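Local coordinates for mitochondrial import inner membrane translocase subunit TIM21 (Saccharomyces cerevisiae, PDB 2CIU), which helps the TIM23 complex move presequence-bearing proteins across the mitochondrial inner membrane and keeps it close to the TOM complex, the chain here being its intermembrane-space domain, at residues R25-G33 / V78-L86; Q99-V107 / R114-L122. One frame throughout, in Å; residues are numbered along the deposited sequence.

Contact 1 (R25-G33 / V78-L86)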
ATOM      1  N   ARG A  25      -3.985  11.605   1.774  1.00 17.96           N
ATOM      2  CA  ARG A  25      -3.902  12.667   0.777  1.00 19.33           C
ATOM      3  C   ARG A  25      -3.242  13.895   1.397  1.00 15.40           C
ATOM      4  O   ARG A  25      -2.503  14.612   0.732  1.00 15.41           O
ATOM      5  CB  ARG A  25      -5.292  13.030   0.246  1.00 17.48           C
ATOM      6  CG  ARG A  25      -5.954  11.924  -0.560  1.00 16.88           C
ATOM      7  CD  ARG A  25      -7.203  12.439  -1.282  1.00 20.36           C
ATOM      8  NE  ARG A  25      -6.856  13.326  -2.390  1.00 18.95           N
ATOM      9  CZ  ARG A  25      -6.511  12.912  -3.604  1.00 16.80           C
ATOM     10  NH1 ARG A  25      -6.468  11.616  -3.886  1.00 18.91           N
ATOM     11  NH2 ARG A  25      -6.203  13.797  -4.544  1.00 15.35           N
ATOM     12  N   SER A  26      -3.504  14.128   2.679  1.00 19.27           N
ATOM     13  CA  SER A  26      -2.914  15.260   3.372  1.00 19.57           C
ATOM     14  C   SER A  26      -1.413  15.044   3.544  1.00 18.91           C
ATOM     15  O   SER A  26      -0.629  15.976   3.380  1.00 18.03           O
ATOM     16  CB  SER A  26      -3.577  15.446   4.741  1.00 25.13           C
ATOM     17  OG  SER A  26      -3.039  16.568   5.416  1.00 33.57           O
ATOM     18  N   LEU A  27      -1.015  13.816   3.880  1.00 17.19           N
ATOM     19  CA  LEU A  27       0.402  13.513   4.045  1.00 15.07           C
ATOM     20  C   LEU A  27       1.143  13.674   2.722  1.00 14.61           C
ATOM     21  O   LEU A  27       2.316  14.043   2.695  1.00 16.45           O
ATOM     22  CB  LEU A  27       0.594  12.079   4.571  1.00 16.61           C
ATOM     23  CG  LEU A  27       0.028  11.772   5.963  1.00 18.36           C
ATOM     24  CD1 LEU A  27       0.308  10.304   6.314  1.00 18.94           C
ATOM     25  CD2 LEU A  27       0.648  12.695   6.991  1.00 19.92           C
ATOM     26  N   LEU A  28       0.453  13.401   1.619  1.00 15.47           N
ATOM     27  CA  LEU A  28       1.051  13.523   0.295  1.00 15.52           C
ATOM     28  C   LEU A  28       0.996  14.966  -0.197  1.00 14.90           C
ATOM     29  O   LEU A  28       1.524  15.279  -1.259  1.00 16.55           O
ATOM     30  CB  LEU A  28       0.324  12.622  -0.703  1.00 15.05           C
ATOM     31  CG  LEU A  28       0.565  11.115  -0.587  1.00 16.65           C
ATOM     32  CD1 LEU A  28      -0.437  10.375  -1.462  1.00 16.83           C
ATOM     33  CD2 LEU A  28       1.995  10.791  -0.999  1.00 19.57           C
ATOM     34  N   GLN A  29       0.365  15.824   0.596  1.00 15.68           N
ATOM     35  CA  GLN A  29       0.233  17.236   0.265  1.00 18.16           C
ATOM     36  C   GLN A  29      -0.421  17.402  -1.102  1.00 15.69           C
ATOM     37  O   GLN A  29       0.053  18.169  -1.947  1.00 16.13           O
ATOM     38  CB  GLN A  29       1.605  17.911   0.299  1.00 18.94           C
ATOM     39  CG  GLN A  29       2.207  17.947   1.702  1.00 19.20           C
ATOM     40  CD  GLN A  29       3.575  18.586   1.744  1.00 22.82           C
ATOM     41  OE1 GLN A  29       3.839  19.564   1.040  1.00 27.98           O
ATOM     42  NE2 GLN A  29       4.458  18.048   2.588  1.00 24.15           N
ATOM     43  N   CYS A  30      -1.515  16.674  -1.303  1.00 15.69           N
ATOM     44  CA  CYS A  30      -2.261  16.739  -2.560  1.00 14.19           C
ATOM     45  C   CYS A  30      -2.807  18.134  -2.806  1.00 17.19           C
ATOM     46  O   CYS A  30      -3.211  18.821  -1.874  1.00 20.41           O
ATOM     47  CB  CYS A  30      -3.442  15.776  -2.540  1.00 16.27           C
ATOM     48  SG  CYS A  30      -2.972  14.032  -2.596  1.00 17.22           S
ATOM     49  N   ASP A  31      -2.808  18.524  -4.075  1.00 16.88           N
ATOM     50  CA  ASP A  31      -3.333  19.813  -4.506  1.00 20.05           C
ATOM     51  C   ASP A  31      -4.832  19.550  -4.684  1.00 18.27           C
ATOM     52  O   ASP A  31      -5.304  19.354  -5.799  1.00 19.75           O
ATOM     53  CB  ASP A  31      -2.693  20.192  -5.847  1.00 19.57           C
ATOM     54  CG  ASP A  31      -3.081  21.579  -6.316  1.00 27.30           C
ATOM     55  OD1 ASP A  31      -3.883  22.243  -5.631  1.00 32.08           O
ATOM     56  OD2 ASP A  31      -2.576  21.999  -7.378  1.00 28.97           O
ATOM     57  N   ASP A  32      -5.568  19.516  -3.578  1.00 16.68           N
ATOM     58  CA  ASP A  32      -7.008  19.262  -3.627  1.00 19.91           C
ATOM     59  C   ASP A  32      -7.748  20.560  -3.361  1.00 20.97           C
ATOM     60  O   ASP A  32      -7.586  21.175  -2.315  1.00 25.42           O
ATOM     61  CB  ASP A  32      -7.430  18.232  -2.572  1.00 19.29           C
ATOM     62  CG  ASP A  32      -6.832  16.859  -2.813  1.00 19.51           C
ATOM     63  OD1 ASP A  32      -6.381  16.578  -3.942  1.00 17.94           O
ATOM     64  OD2 ASP A  32      -6.833  16.051  -1.858  1.00 20.33           O
ATOM     65  N   GLY A  33      -8.570  20.974  -4.311  1.00 21.44           N
ATOM     66  CA  GLY A  33      -9.286  22.216  -4.113  1.00 21.53           C
ATOM     67  C   GLY A  33     -10.668  22.207  -4.714  1.00 18.05           C
ATOM     68  O   GLY A  33     -11.182  21.172  -5.141  1.00 18.07           O
ATOM     69  N   VAL A  78       2.622   5.563  -4.295  1.00 12.22           N
ATOM     70  CA  VAL A  78       1.580   6.496  -4.713  1.00 11.66           C
ATOM     71  C   VAL A  78       2.307   7.832  -4.683  1.00 13.98           C
ATOM     72  O   VAL A  78       2.917   8.208  -3.676  1.00 15.30           O
ATOM     73  CB  VAL A  78       0.366   6.503  -3.762  1.00 12.24           C
ATOM     74  CG1 VAL A  78      -0.617   7.603  -4.186  1.00 15.87           C
ATOM     75  CG2 VAL A  78      -0.337   5.141  -3.810  1.00 13.65           C
ATOM     76  N   GLU A  79       2.257   8.545  -5.802  1.00 12.78           N
ATOM     77  CA  GLU A  79       2.974   9.800  -5.936  1.00 11.96           C
ATOM     78  C   GLU A  79       2.112  11.013  -6.250  1.00 13.04           C
ATOM     79  O   GLU A  79       1.253  10.951  -7.126  1.00 14.11           O
ATOM     80  CB  GLU A  79       4.024   9.658  -7.044  1.00 11.98           C
ATOM     81  CG  GLU A  79       4.779  10.957  -7.338  1.00 14.11           C
ATOM     82  CD  GLU A  79       5.761  10.853  -8.488  1.00 16.94           C
ATOM     83  OE1 GLU A  79       6.346  11.894  -8.850  1.00 21.95           O
ATOM     84  OE2 GLU A  79       5.964   9.751  -9.038  1.00 17.14           O
ATOM     85  N   SER A  80       2.347  12.100  -5.522  1.00 11.78           N
ATOM     86  CA  SER A  80       1.650  13.364  -5.782  1.00 12.23           C
ATOM     87  C   SER A  80       2.729  14.264  -6.367  1.00 12.99           C
ATOM     88  O   SER A  80       3.889  13.870  -6.457  1.00 15.73           O
ATOM     89  CB  SER A  80       1.119  13.994  -4.493  1.00 14.14           C
ATOM     90  OG  SER A  80       2.185  14.403  -3.650  1.00 15.91           O
ATOM     91  N   LYS A  81       2.360  15.476  -6.769  1.00 13.60           N
ATOM     92  CA  LYS A  81       3.354  16.392  -7.320  1.00 15.97           C
ATOM     93  C   LYS A  81       4.414  16.785  -6.279  1.00 17.72           C
ATOM     94  O   LYS A  81       5.478  17.301  -6.628  1.00 18.93           O
ATOM     95  CB  LYS A  81       2.668  17.662  -7.839  1.00 17.34           C
ATOM     96  CG  LYS A  81       1.752  17.434  -9.027  1.00 24.27           C
ATOM     97  CD  LYS A  81       0.918  18.680  -9.306  1.00 31.37           C
ATOM     98  CE  LYS A  81      -0.157  18.403 -10.345  1.00 40.17           C
ATOM     99  NZ  LYS A  81      -1.148  19.515 -10.406  1.00 39.32           N
ATOM    100  N   LYS A  82       4.132  16.539  -5.002  1.00 17.88           N
ATOM    101  CA  LYS A  82       5.074  16.920  -3.956  1.00 18.53           C
ATOM    102  C   LYS A  82       5.709  15.790  -3.152  1.00 16.06           C
ATOM    103  O   LYS A  82       6.781  15.977  -2.579  1.00 17.63           O
ATOM    104  CB  LYS A  82       4.400  17.885  -2.979  1.00 23.92           C
ATOM    105  CG  LYS A  82       3.741  19.074  -3.656  1.00 26.68           C
ATOM    106  CD  LYS A  82       3.324  20.143  -2.668  1.00 33.75           C
ATOM    107  CE  LYS A  82       4.533  20.935  -2.193  1.00 42.22           C
ATOM    108  NZ  LYS A  82       4.140  22.224  -1.554  1.00 46.00           N
ATOM    109  N   LYS A  83       5.068  14.628  -3.114  1.00 16.48           N
ATOM    110  CA  LYS A  83       5.589  13.525  -2.304  1.00 15.10           C
ATOM    111  C   LYS A  83       5.387  12.143  -2.909  1.00 13.68           C
ATOM    112  O   LYS A  83       4.528  11.935  -3.764  1.00 13.63           O
ATOM    113  CB  LYS A  83       4.896  13.540  -0.939  1.00 17.08           C
ATOM    114  CG  LYS A  83       4.989  14.846  -0.172  1.00 22.43           C
ATOM    115  CD  LYS A  83       6.391  15.118   0.349  1.00 27.71           C
ATOM    116  CE  LYS A  83       6.760  14.182   1.482  1.00 33.67           C
ATOM    117  NZ  LYS A  83       8.050  14.586   2.116  1.00 41.40           N
ATOM    118  N   ILE A  84       6.190  11.186  -2.450  1.00 14.77           N
ATOM    119  CA  ILE A  84       6.044   9.811  -2.893  1.00 14.31           C
ATOM    120  C   ILE A  84       5.873   8.963  -1.636  1.00 15.88           C
ATOM    121  O   ILE A  84       6.675   9.056  -0.702  1.00 19.03           O
ATOM    122  CB  ILE A  84       7.270   9.315  -3.673  1.00 15.26           C
ATOM    123  CG1 ILE A  84       7.369  10.057  -5.006  1.00 16.70           C
ATOM    124  CG2 ILE A  84       7.160   7.815  -3.918  1.00 16.79           C
ATOM    125  CD1 ILE A  84       8.560   9.646  -5.856  1.00 22.04           C
ATOM    126  N   ALA A  85       4.815   8.161  -1.603  1.00 12.48           N
ATOM    127  CA  ALA A  85       4.570   7.295  -0.457  1.00 12.42           C
ATOM    128  C   ALA A  85       4.905   5.862  -0.837  1.00 12.60           C
ATOM    129  O   ALA A  85       4.809   5.482  -2.001  1.00 13.87           O
ATOM    130  CB  ALA A  85       3.096   7.379  -0.033  1.00 15.03           C
ATOM    131  N   LEU A  86       5.344   5.084   0.150  1.00 10.13           N
ATOM    132  CA  LEU A  86       5.595   3.669  -0.052  1.00 10.26           C
ATOM    133  C   LEU A  86       4.456   2.995   0.698  1.00 13.60           C
ATOM    134  O   LEU A  86       4.216   3.300   1.859  1.00 14.98           O
ATOM    135  CB  LEU A  86       6.941   3.247   0.554  1.00  9.62           C
ATOM    136  CG  LEU A  86       7.208   1.734   0.567  1.00 14.54           C
ATOM    137  CD1 LEU A  86       7.108   1.136  -0.826  1.00 19.24           C
ATOM    138  CD2 LEU A  86       8.595   1.505   1.119  1.00 22.46           C
TER
HETATM  139  O   HOH W   1       2.562  21.760   0.427  1.00 38.42           O
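Leu28, just past the end of helix 22-27, meets the hairpin of strands 70-79 and 84-92 with both its side chain and its carbonyl. The two methyls divide the apolar work: the Leu28 and Val78 side chains cross at about a right angle, with Leu28 CD1 3.9 Å from Val78 CG1, while Leu28 CD2 rests on CB of Ala85 at 3.7 Å. Val78 also packs on Val15 and Val18 of helix 6-20. The carbonyl O of Leu28 accepts a 2.6 Å hydrogen bond from Ser80 OG, the donor tilted 17° from the carbonyl plane. With chi1 at 66°, OG sits between its own N and carbonyl carbon, where it also accepts from the backbone N atoms of Lys82 and Lys83, an ST turn and an ST motif. Gln29, with positive phi, closes the helix in a Schellman motif and turns its side chain across Lys82; water 1 bridges Gln29 OE1 and Lys82 NZ. Lys83 lays CG 3.7 Å from Leu28 O before its chain bends away toward the carbonyl of Pro110. One hydroxyl thus fastens the helix end and shapes the hairpin turn, with a buried apolar patch on one side and the water-bridged Gln29-Lys82 pair at the margin.

Contact 2 (Q99-V107 / R114-L122)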
ATOM      1  N   GLN A  99     -12.533 -12.319  -2.082  1.00 15.93           N
ATOM      2  CA  GLN A  99     -11.356 -11.463  -1.999  1.00 14.78           C
ATOM      3  C   GLN A  99     -10.564 -11.800  -0.741  1.00 15.60           C
ATOM      4  O   GLN A  99     -11.140 -12.101   0.305  1.00 14.57           O
ATOM      5  CB  GLN A  99     -11.752  -9.971  -1.997  1.00 19.07           C
ATOM      6  CG  GLN A  99     -12.421  -9.458  -0.724  1.00 21.41           C
ATOM      7  CD  GLN A  99     -13.895  -9.787  -0.631  1.00 21.25           C
ATOM      8  OE1 GLN A  99     -14.441 -10.511  -1.464  1.00 20.74           O
ATOM      9  NE2 GLN A  99     -14.553  -9.254   0.390  1.00 24.91           N
ATOM     10  N   PRO A 100      -9.227 -11.765  -0.830  1.00 14.52           N
ATOM     11  CA  PRO A 100      -8.443 -12.089   0.360  1.00 15.94           C
ATOM     12  C   PRO A 100      -8.551 -11.044   1.448  1.00 12.87           C
ATOM     13  O   PRO A 100      -8.884  -9.884   1.195  1.00 15.60           O
ATOM     14  CB  PRO A 100      -7.024 -12.219  -0.187  1.00 17.42           C
ATOM     15  CG  PRO A 100      -7.019 -11.241  -1.322  1.00 17.78           C
ATOM     16  CD  PRO A 100      -8.348 -11.532  -1.988  1.00 14.67           C
ATOM     17  N   ASP A 101      -8.265 -11.460   2.673  1.00 13.74           N
ATOM     18  CA  ASP A 101      -8.307 -10.545   3.796  1.00 15.25           C
ATOM     19  C   ASP A 101      -7.059  -9.675   3.827  1.00 14.18           C
ATOM     20  O   ASP A 101      -5.960 -10.144   3.535  1.00 16.07           O
ATOM     21  CB  ASP A 101      -8.386 -11.313   5.118  1.00 18.22           C
ATOM     22  CG  ASP A 101      -9.662 -12.110   5.256  1.00 20.00           C
ATOM     23  OD1 ASP A 101     -10.742 -11.539   5.010  1.00 24.87           O
ATOM     24  OD2 ASP A 101      -9.583 -13.301   5.631  1.00 30.19           O
ATOM     25  N   PHE A 102      -7.229  -8.399   4.150  1.00 16.12           N
ATOM     26  CA  PHE A 102      -6.082  -7.515   4.282  1.00 14.58           C
ATOM     27  C   PHE A 102      -5.701  -7.664   5.753  1.00 17.81           C
ATOM     28  O   PHE A 102      -6.507  -7.395   6.644  1.00 18.29           O
ATOM     29  CB  PHE A 102      -6.453  -6.062   3.976  1.00 15.66           C
ATOM     30  CG  PHE A 102      -6.361  -5.698   2.511  1.00 17.68           C
ATOM     31  CD1 PHE A 102      -6.292  -6.684   1.532  1.00 23.61           C
ATOM     32  CD2 PHE A 102      -6.361  -4.366   2.119  1.00 23.42           C
ATOM     33  CE1 PHE A 102      -6.224  -6.346   0.180  1.00 22.54           C
ATOM     34  CE2 PHE A 102      -6.295  -4.016   0.767  1.00 26.52           C
ATOM     35  CZ  PHE A 102      -6.225  -5.004  -0.199  1.00 18.95           C
ATOM     36  N   ILE A 103      -4.475  -8.118   5.991  1.00 12.31           N
ATOM     37  CA  ILE A 103      -3.965  -8.347   7.337  1.00 15.03           C
ATOM     38  C   ILE A 103      -3.252  -7.135   7.935  1.00 15.31           C
ATOM     39  O   ILE A 103      -3.373  -6.851   9.129  1.00 16.06           O
ATOM     40  CB  ILE A 103      -2.969  -9.534   7.322  1.00 14.92           C
ATOM     41  CG1 ILE A 103      -3.680 -10.806   6.864  1.00 19.77           C
ATOM     42  CG2 ILE A 103      -2.346  -9.720   8.706  1.00 17.29           C
ATOM     43  CD1 ILE A 103      -2.751 -11.989   6.693  1.00 25.11           C
ATOM     44  N   ASN A 104      -2.521  -6.413   7.099  1.00 14.42           N
ATOM     45  CA  ASN A 104      -1.749  -5.272   7.559  1.00 13.52           C
ATOM     46  C   ASN A 104      -1.554  -4.363   6.355  1.00 12.99           C
ATOM     47  O   ASN A 104      -1.307  -4.842   5.263  1.00 15.44           O
ATOM     48  CB  ASN A 104      -0.381  -5.778   8.060  1.00 15.49           C
ATOM     49  CG  ASN A 104       0.523  -4.668   8.570  1.00 20.29           C
ATOM     50  OD1 ASN A 104       1.756  -4.792   8.536  1.00 23.00           O
ATOM     51  ND2 ASN A 104      -0.072  -3.588   9.056  1.00 19.58           N
ATOM     52  N   MET A 105      -1.695  -3.060   6.550  1.00 11.20           N
ATOM     53  CA  MET A 105      -1.475  -2.134   5.452  1.00 12.00           C
ATOM     54  C   MET A 105      -1.066  -0.780   6.002  1.00 15.21           C
ATOM     55  O   MET A 105      -1.757  -0.198   6.838  1.00 15.34           O
ATOM     56  CB  MET A 105      -2.733  -2.012   4.591  1.00 13.27           C
ATOM     57  CG  MET A 105      -2.514  -1.119   3.382  1.00 13.35           C
ATOM     58  SD  MET A 105      -4.024  -0.961   2.387  1.00 22.08           S
ATOM     59  CE  MET A 105      -3.302  -0.522   0.859  1.00 23.40           C
ATOM     60  N   TYR A 106       0.096  -0.291   5.577  1.00 12.20           N
ATOM     61  CA  TYR A 106       0.538   1.000   6.056  1.00 12.69           C
ATOM     62  C   TYR A 106       1.186   1.792   4.939  1.00 14.01           C
ATOM     63  O   TYR A 106       1.526   1.257   3.876  1.00 13.27           O
ATOM     64  CB  TYR A 106       1.474   0.856   7.273  1.00 12.71           C
ATOM     65  CG  TYR A 106       2.804   0.171   7.013  1.00 13.71           C
ATOM     66  CD1 TYR A 106       3.864   0.852   6.407  1.00 14.55           C
ATOM     67  CD2 TYR A 106       2.997  -1.160   7.381  1.00 15.57           C
ATOM     68  CE1 TYR A 106       5.090   0.219   6.171  1.00 13.35           C
ATOM     69  CE2 TYR A 106       4.210  -1.801   7.151  1.00 11.75           C
ATOM     70  CZ  TYR A 106       5.248  -1.115   6.548  1.00 15.06           C
ATOM     71  OH  TYR A 106       6.430  -1.770   6.290  1.00 20.25           O
ATOM     72  N   VAL A 107       1.327   3.085   5.186  1.00 12.15           N
ATOM     73  CA  VAL A 107       1.888   3.991   4.208  1.00 12.58           C
ATOM     74  C   VAL A 107       2.970   4.823   4.830  1.00 14.79           C
ATOM     75  O   VAL A 107       2.758   5.434   5.877  1.00 13.57           O
ATOM     76  CB  VAL A 107       0.803   4.944   3.666  1.00 12.18           C
ATOM     77  CG1 VAL A 107       1.405   5.861   2.618  1.00 15.98           C
ATOM     78  CG2 VAL A 107      -0.350   4.139   3.111  1.00 12.37           C
ATOM     79  N   ARG A 114       4.537   6.771  10.193  1.00 14.85           N
ATOM     80  CA  ARG A 114       3.955   5.671   9.441  1.00 14.67           C
ATOM     81  C   ARG A 114       2.460   5.650   9.723  1.00 15.93           C
ATOM     82  O   ARG A 114       2.036   5.693  10.882  1.00 20.02           O
ATOM     83  CB  ARG A 114       4.592   4.345   9.869  1.00 12.92           C
ATOM     84  CG  ARG A 114       3.899   3.125   9.333  1.00 15.66           C
ATOM     85  CD  ARG A 114       4.776   1.906   9.560  1.00 12.55           C
ATOM     86  NE  ARG A 114       6.000   1.978   8.765  1.00 13.61           N
ATOM     87  CZ  ARG A 114       6.987   1.089   8.844  1.00 13.34           C
ATOM     88  NH1 ARG A 114       6.889   0.073   9.697  1.00 13.75           N
ATOM     89  NH2 ARG A 114       8.042   1.197   8.054  1.00 14.58           N
ATOM     90  N   TYR A 115       1.659   5.573   8.661  1.00 12.79           N
ATOM     91  CA  TYR A 115       0.213   5.585   8.789  1.00 13.13           C
ATOM     92  C   TYR A 115      -0.424   4.240   8.478  1.00 15.04           C
ATOM     93  O   TYR A 115      -0.311   3.731   7.364  1.00 16.37           O
ATOM     94  CB  TYR A 115      -0.365   6.653   7.850  1.00 13.87           C
ATOM     95  CG  TYR A 115      -1.809   6.969   8.100  1.00 16.42           C
ATOM     96  CD1 TYR A 115      -2.174   8.108   8.816  1.00 21.39           C
ATOM     97  CD2 TYR A 115      -2.815   6.123   7.643  1.00 15.77           C
ATOM     98  CE1 TYR A 115      -3.512   8.392   9.071  1.00 22.01           C
ATOM     99  CE2 TYR A 115      -4.154   6.401   7.888  1.00 19.97           C
ATOM    100  CZ  TYR A 115      -4.493   7.533   8.601  1.00 21.30           C
ATOM    101  OH  TYR A 115      -5.820   7.794   8.846  1.00 22.28           O
ATOM    102  N   TYR A 116      -1.100   3.657   9.460  1.00 14.05           N
ATOM    103  CA  TYR A 116      -1.750   2.372   9.242  1.00 14.51           C
ATOM    104  C   TYR A 116      -3.188   2.492   8.760  1.00 17.79           C
ATOM    105  O   TYR A 116      -4.034   3.084   9.430  1.00 20.67           O
ATOM    106  CB  TYR A 116      -1.727   1.536  10.530  1.00 13.61           C
ATOM    107  CG  TYR A 116      -0.398   0.869  10.790  1.00 14.58           C
ATOM    108  CD1 TYR A 116      -0.186  -0.456  10.411  1.00 15.44           C
ATOM    109  CD2 TYR A 116       0.662   1.572  11.363  1.00 16.95           C
ATOM    110  CE1 TYR A 116       1.053  -1.068  10.594  1.00 14.79           C
ATOM    111  CE2 TYR A 116       1.911   0.968  11.553  1.00 20.18           C
ATOM    112  CZ  TYR A 116       2.094  -0.351  11.161  1.00 16.50           C
ATOM    113  OH  TYR A 116       3.327  -0.944  11.304  1.00 22.65           O
ATOM    114  N   LEU A 117      -3.454   1.946   7.583  1.00 14.24           N
ATOM    115  CA  LEU A 117      -4.804   1.924   7.041  1.00 14.94           C
ATOM    116  C   LEU A 117      -5.491   0.706   7.637  1.00 18.24           C
ATOM    117  O   LEU A 117      -6.686   0.720   7.918  1.00 18.88           O
ATOM    118  CB  LEU A 117      -4.783   1.810   5.517  1.00 19.16           C
ATOM    119  CG  LEU A 117      -4.379   3.080   4.763  1.00 20.96           C
ATOM    120  CD1 LEU A 117      -4.288   2.784   3.267  1.00 23.78           C
ATOM    121  CD2 LEU A 117      -5.395   4.178   5.034  1.00 28.01           C
ATOM    122  N   ILE A 118      -4.721  -0.360   7.824  1.00 16.20           N
ATOM    123  CA  ILE A 118      -5.256  -1.579   8.404  1.00 17.54           C
ATOM    124  C   ILE A 118      -4.267  -2.050   9.449  1.00 18.23           C
ATOM    125  O   ILE A 118      -3.136  -2.412   9.127  1.00 15.65           O
ATOM    126  CB  ILE A 118      -5.460  -2.665   7.327  1.00 21.76           C
ATOM    127  CG1 ILE A 118      -6.526  -2.181   6.337  1.00 25.03           C
ATOM    128  CG2 ILE A 118      -5.870  -3.988   7.975  1.00 21.41           C
ATOM    129  CD1 ILE A 118      -6.792  -3.105   5.189  1.00 30.43           C
ATOM    130  N   LYS A 119      -4.688  -1.998  10.709  1.00 20.07           N
ATOM    131  CA  LYS A 119      -3.837  -2.431  11.807  1.00 25.91           C
ATOM    132  C   LYS A 119      -4.071  -3.907  12.051  1.00 24.18           C
ATOM    133  O   LYS A 119      -5.212  -4.358  12.163  1.00 24.28           O
ATOM    134  CB  LYS A 119      -4.144  -1.634  13.075  1.00 27.61           C
ATOM    135  CG  LYS A 119      -3.585  -0.224  13.058  1.00 35.22           C
ATOM    136  CD  LYS A 119      -3.898   0.498  14.356  1.00 39.78           C
ATOM    137  CE  LYS A 119      -3.304   1.893  14.366  1.00 38.29           C
ATOM    138  NZ  LYS A 119      -3.576   2.600  15.652  1.00 43.90           N
ATOM    139  N   PRO A 120      -2.984  -4.684  12.141  1.00 24.01           N
ATOM    140  CA  PRO A 120      -3.083  -6.126  12.366  1.00 22.27           C
ATOM    141  C   PRO A 120      -3.827  -6.495  13.642  1.00 22.41           C
ATOM    142  O   PRO A 120      -3.847  -5.729  14.613  1.00 23.01           O
ATOM    143  CB  PRO A 120      -1.621  -6.568  12.409  1.00 24.07           C
ATOM    144  CG  PRO A 120      -0.922  -5.549  11.568  1.00 26.83           C
ATOM    145  CD  PRO A 120      -1.576  -4.272  12.016  1.00 26.76           C
ATOM    146  N   LYS A 121      -4.442  -7.672  13.631  1.00 22.93           N
ATOM    147  CA  LYS A 121      -5.166  -8.165  14.798  1.00 24.42           C
ATOM    148  C   LYS A 121      -4.142  -8.357  15.914  1.00 23.52           C
ATOM    149  O   LYS A 121      -4.424  -8.076  17.078  1.00 21.73           O
ATOM    150  CB  LYS A 121      -5.847  -9.494  14.481  1.00 26.68           C
ATOM    151  CG  LYS A 121      -6.800  -9.982  15.568  1.00 32.42           C
ATOM    152  CD  LYS A 121      -7.457 -11.299  15.171  1.00 37.80           C
ATOM    153  CE  LYS A 121      -8.429 -11.780  16.235  1.00 40.53           C
ATOM    154  NZ  LYS A 121      -9.049 -13.090  15.879  1.00 45.19           N
ATOM    155  N   LEU A 122      -2.961  -8.851  15.541  1.00 21.32           N
ATOM    156  CA  LEU A 122      -1.864  -9.060  16.481  1.00 25.53           C
ATOM    157  C   LEU A 122      -1.155  -7.725  16.571  1.00 27.45           C
ATOM    158  O   LEU A 122      -0.395  -7.359  15.673  1.00 27.40           O
ATOM    159  CB  LEU A 122      -0.891 -10.113  15.951  1.00 29.93           C
ATOM    160  CG  LEU A 122      -1.160 -11.573  16.297  1.00 34.60           C
ATOM    161  CD1 LEU A 122      -0.183 -12.457  15.540  1.00 32.95           C
ATOM    162  CD2 LEU A 122      -1.013 -11.778  17.802  1.00 37.79           C
TER
HETATM  163  O   HOH W   2      -4.471  -8.765  11.047  1.00 33.11           O
HETATM  164  O   HOH W   3       3.837  -3.470  10.437  1.00 25.04           O
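Tyr106, its CG held between backbone N and carbonyl carbon (chi1 65°), and Arg114, its chain bent at chi3 (-66°), bring ring and guanidinium together as a flat stack with planes 20° apart. Arg114 CZ lies 3.9 Å from the Tyr106 ring centroid, an off-centre cation-pi contact, and Arg114 CD adds a CH-pi contact; Asp108 holds Arg114 NE in a salt bridge. Tyr106 CB sits over the centre of the Tyr116 ring, 3.8 Å from its centroid. With an alanine at Tyr106 the guanidinium would probably lose its flat support, leaving the Asp108 salt bridge to hold it. At the classic bulge, the backbone N atoms of Leu117 and Ile118 both donate to Met105 O. Ile118 O likewise takes two donors, Met105 N at 3.0 Å and Asn104 ND2 at 3.3 Å. The Asn104 side-chain amide is nearly coplanar with the Tyr116 ring, and water 3 joins Asn104 OD1 to Tyr116 OH. Met105, whose SD lies 3.9 Å from Leu117 CD1, packs on Ala14 of helix 6-20, and Val107 on Ile24 of helix 22-27. Two doubly used carbonyls thus hold the bulge beside the regular Val107-Tyr115 pair, with Tyr106 and Tyr116 on one face and Met105, Val107, Ile118 and Tyr115 on the other.

How the contacts relate
From the N terminus the chain runs through helices 6-20 and 22-27 and enters contact 1, which closes a long loop holding the strands from 41-48 to 70-79 by bringing the helix end onto the hairpin at 78-86. Strand 84-92 then leads to strand 101-108, where contact 2 closes a short hairpin with 114-122. The two contacts follow in series, neither nested nor crossed, their centres about 20 Å apart. They meet within one antiparallel sheet, since strands 84-92 and 101-108 are neighbours: Ala85 CB lies 3.5 Å from Val107 CG1. Leu27 CD1 and Tyr115 CB, 4.0 Å apart, join helix 22-27 to the last strand, and contact 1 ties the end of the same helix to the other hairpin.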